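Local coordinates for protein endo-polygalacturonase (Pectobacterium carotovorum subsp. carotovorum, PDB 1BHE) that hydrolyses the alpha-1,4 galacturonosyl links of polygalacturonic acid inside the chain and takes part in the maceration and soft-rotting of plant tissue, at residues 224-229 against 251-256. Residues are numbered along the deposited sequence; the frame is centred on the assembly and turned at random.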
loop_
_atom_site.group_PDB
_atom_site.type_symbol
_atom_site.label_atom_id
_atom_site.label_comp_id
_atom_site.label_asym_id
_atom_site.label_seq_id
_atom_site.Cartn_x
_atom_site.Cartn_y
_atom_site.Cartn_z
ATOM N N ASP A 224 7.449 1.526 0.093
ATOM C CA ASP A 224 6.933 0.923 -1.133
ATOM C C ASP A 224 5.671 1.586 -1.656
ATOM O O ASP A 224 4.718 1.774 -0.909
ATOM C CB ASP A 224 6.660 -0.572 -0.922
ATOM C CG ASP A 224 7.945 -1.379 -0.984
ATOM O OD1 ASP A 224 8.778 -1.102 -1.876
ATOM O OD2 ASP A 224 8.108 -2.285 -0.144
ATOM N N ASN A 225 5.652 1.890 -2.952
ATOM C CA ASN A 225 4.463 2.490 -3.562
ATOM C C ASN A 225 3.343 1.454 -3.503
ATOM O O ASN A 225 2.205 1.733 -3.122
ATOM C CB ASN A 225 4.768 2.971 -4.976
ATOM C CG ASN A 225 5.911 3.968 -5.021
ATOM O OD1 ASN A 225 7.070 3.608 -4.790
ATOM N ND2 ASN A 225 5.604 5.225 -5.314
ATOM N N VAL A 226 3.677 0.226 -3.872
ATOM C CA VAL A 226 2.827 -0.946 -3.802
ATOM C C VAL A 226 3.726 -2.099 -3.334
ATOM O O VAL A 226 4.843 -2.254 -3.840
ATOM C CB VAL A 226 2.160 -1.352 -5.126
ATOM C CG1 VAL A 226 1.550 -2.758 -5.058
ATOM C CG2 VAL A 226 1.058 -0.394 -5.555
ATOM N N ALA A 227 3.279 -2.880 -2.364
ATOM C CA ALA A 227 4.056 -4.033 -1.908
ATOM C C ALA A 227 3.107 -5.228 -1.824
ATOM O O ALA A 227 2.229 -5.259 -0.959
ATOM C CB ALA A 227 4.761 -3.793 -0.590
ATOM N N ILE A 228 3.253 -6.137 -2.771
ATOM C CA ILE A 228 2.439 -7.353 -2.848
ATOM C C ILE A 228 3.061 -8.430 -1.967
ATOM O O ILE A 228 4.241 -8.762 -2.142
ATOM C CB ILE A 228 2.342 -7.814 -4.312
ATOM C CG1 ILE A 228 1.646 -6.748 -5.166
ATOM C CG2 ILE A 228 1.600 -9.137 -4.447
ATOM C CD1 ILE A 228 1.825 -6.926 -6.662
ATOM N N LYS A 229 2.331 -8.928 -0.974
ATOM C CA LYS A 229 2.852 -9.885 -0.008
ATOM C C LYS A 229 1.976 -11.123 0.174
ATOM O O LYS A 229 0.761 -11.090 -0.021
ATOM C CB LYS A 229 3.014 -9.240 1.379
ATOM C CG LYS A 229 3.825 -7.954 1.426
ATOM C CD LYS A 229 3.827 -7.312 2.805
ATOM C CE LYS A 229 4.459 -5.928 2.751
ATOM N NZ LYS A 229 5.941 -5.992 2.605
ATOM N N HIS A 251 9.707 3.462 -2.583
ATOM C CA HIS A 251 10.652 2.359 -2.717
ATOM C C HIS A 251 10.294 1.404 -3.846
ATOM O O HIS A 251 10.995 0.403 -4.007
ATOM C CB HIS A 251 10.850 1.645 -1.380
ATOM C CG HIS A 251 11.628 2.440 -0.367
ATOM N ND1 HIS A 251 11.848 1.971 0.910
ATOM C CD2 HIS A 251 12.238 3.639 -0.420
ATOM C CE1 HIS A 251 12.547 2.856 1.602
ATOM N NE2 HIS A 251 12.799 3.880 0.809
ATOM N N GLY A 252 9.272 1.706 -4.648
ATOM C CA GLY A 252 8.969 0.884 -5.792
ATOM C C GLY A 252 7.658 0.154 -5.929
ATOM O O GLY A 252 6.778 0.131 -5.074
ATOM N N MET A 253 7.515 -0.440 -7.112
ATOM C CA MET A 253 6.435 -1.354 -7.471
ATOM C C MET A 253 6.974 -2.726 -7.069
ATOM O O MET A 253 7.673 -3.389 -7.841
ATOM C CB MET A 253 6.118 -1.263 -8.958
ATOM C CG MET A 253 5.212 -2.350 -9.518
ATOM S SD MET A 253 3.605 -2.410 -8.688
ATOM C CE MET A 253 3.719 -3.983 -7.842
ATOM N N SER A 254 6.798 -3.073 -5.792
ATOM C CA SER A 254 7.409 -4.246 -5.218
ATOM C C SER A 254 6.541 -5.448 -4.885
ATOM O O SER A 254 5.338 -5.400 -4.671
ATOM C CB SER A 254 8.121 -3.831 -3.903
ATOM O OG SER A 254 9.012 -2.751 -4.125
ATOM N N ILE A 255 7.228 -6.587 -4.807
ATOM C CA ILE A 255 6.701 -7.874 -4.379
ATOM C C ILE A 255 7.627 -8.341 -3.248
ATOM O O ILE A 255 8.842 -8.374 -3.472
ATOM C CB ILE A 255 6.635 -8.928 -5.481
ATOM C CG1 ILE A 255 5.551 -8.590 -6.519
ATOM C CG2 ILE A 255 6.380 -10.327 -4.930
ATOM C CD1 ILE A 255 5.668 -9.400 -7.799
ATOM N N GLY A 256 7.093 -8.640 -2.072
ATOM C CA GLY A 256 7.930 -9.075 -0.951
ATOM C C GLY A 256 7.894 -8.030 0.162
ATOM O O GLY A 256 7.160 -7.052 0.055
#
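In Asp224 the carboxylate group swings beside its own backbone N (chi1 -79°), and Ser254 holds its OG in the matching position (chi1 -53°). The two groups meet there: Ser254 OG donates to Asp224 OD1 at 2.8 Å, from above the carboxylate plane. Arg280 grips both ends of this pair, with a salt bridge to Asp224 and a hydrogen bond to Ser254, and Lys282 pairs with the other carboxylate oxygen, so the buried charge is probably well compensated. Asn225 OD1 accepts from Gly252 N at 2.9 Å, in the carbonyl plane. Its ND2 binds the carbonyls of Ile219 and Thr249, which fixes the amide's rotation. Further along, strands 226-229 and 253-256 run parallel. Ser254 N bonds to Val226 O, Ile228 N to Ser254 O, and Gly256 N to Ile228 O, each at 2.9 Å. Lys229 bends at its last torsion and brings NZ to Gly256 O at 3.0 Å. Ala227 and Ser254 point to one face of the strands. On the face of Val226, Ile228, Met253 and Ile255, Met253 bends at its second and third torsions and lies alongside Val226, so that CE reaches Val226 CG1 and Ile228 CD1, both at 3.7 Å. Ile228 and Ile255 cross at a slant, CB to CG1 4.0 Å. His251, inferred to be an active-site residue, stands at the start of its segment, next to Asp223, the predicted proton donor. In-register parallel strands with apolar side chains turned to one face are found in the right-handed parallel beta-helix of family 28 glycosyl hydrolases, here next to the probable catalytic site.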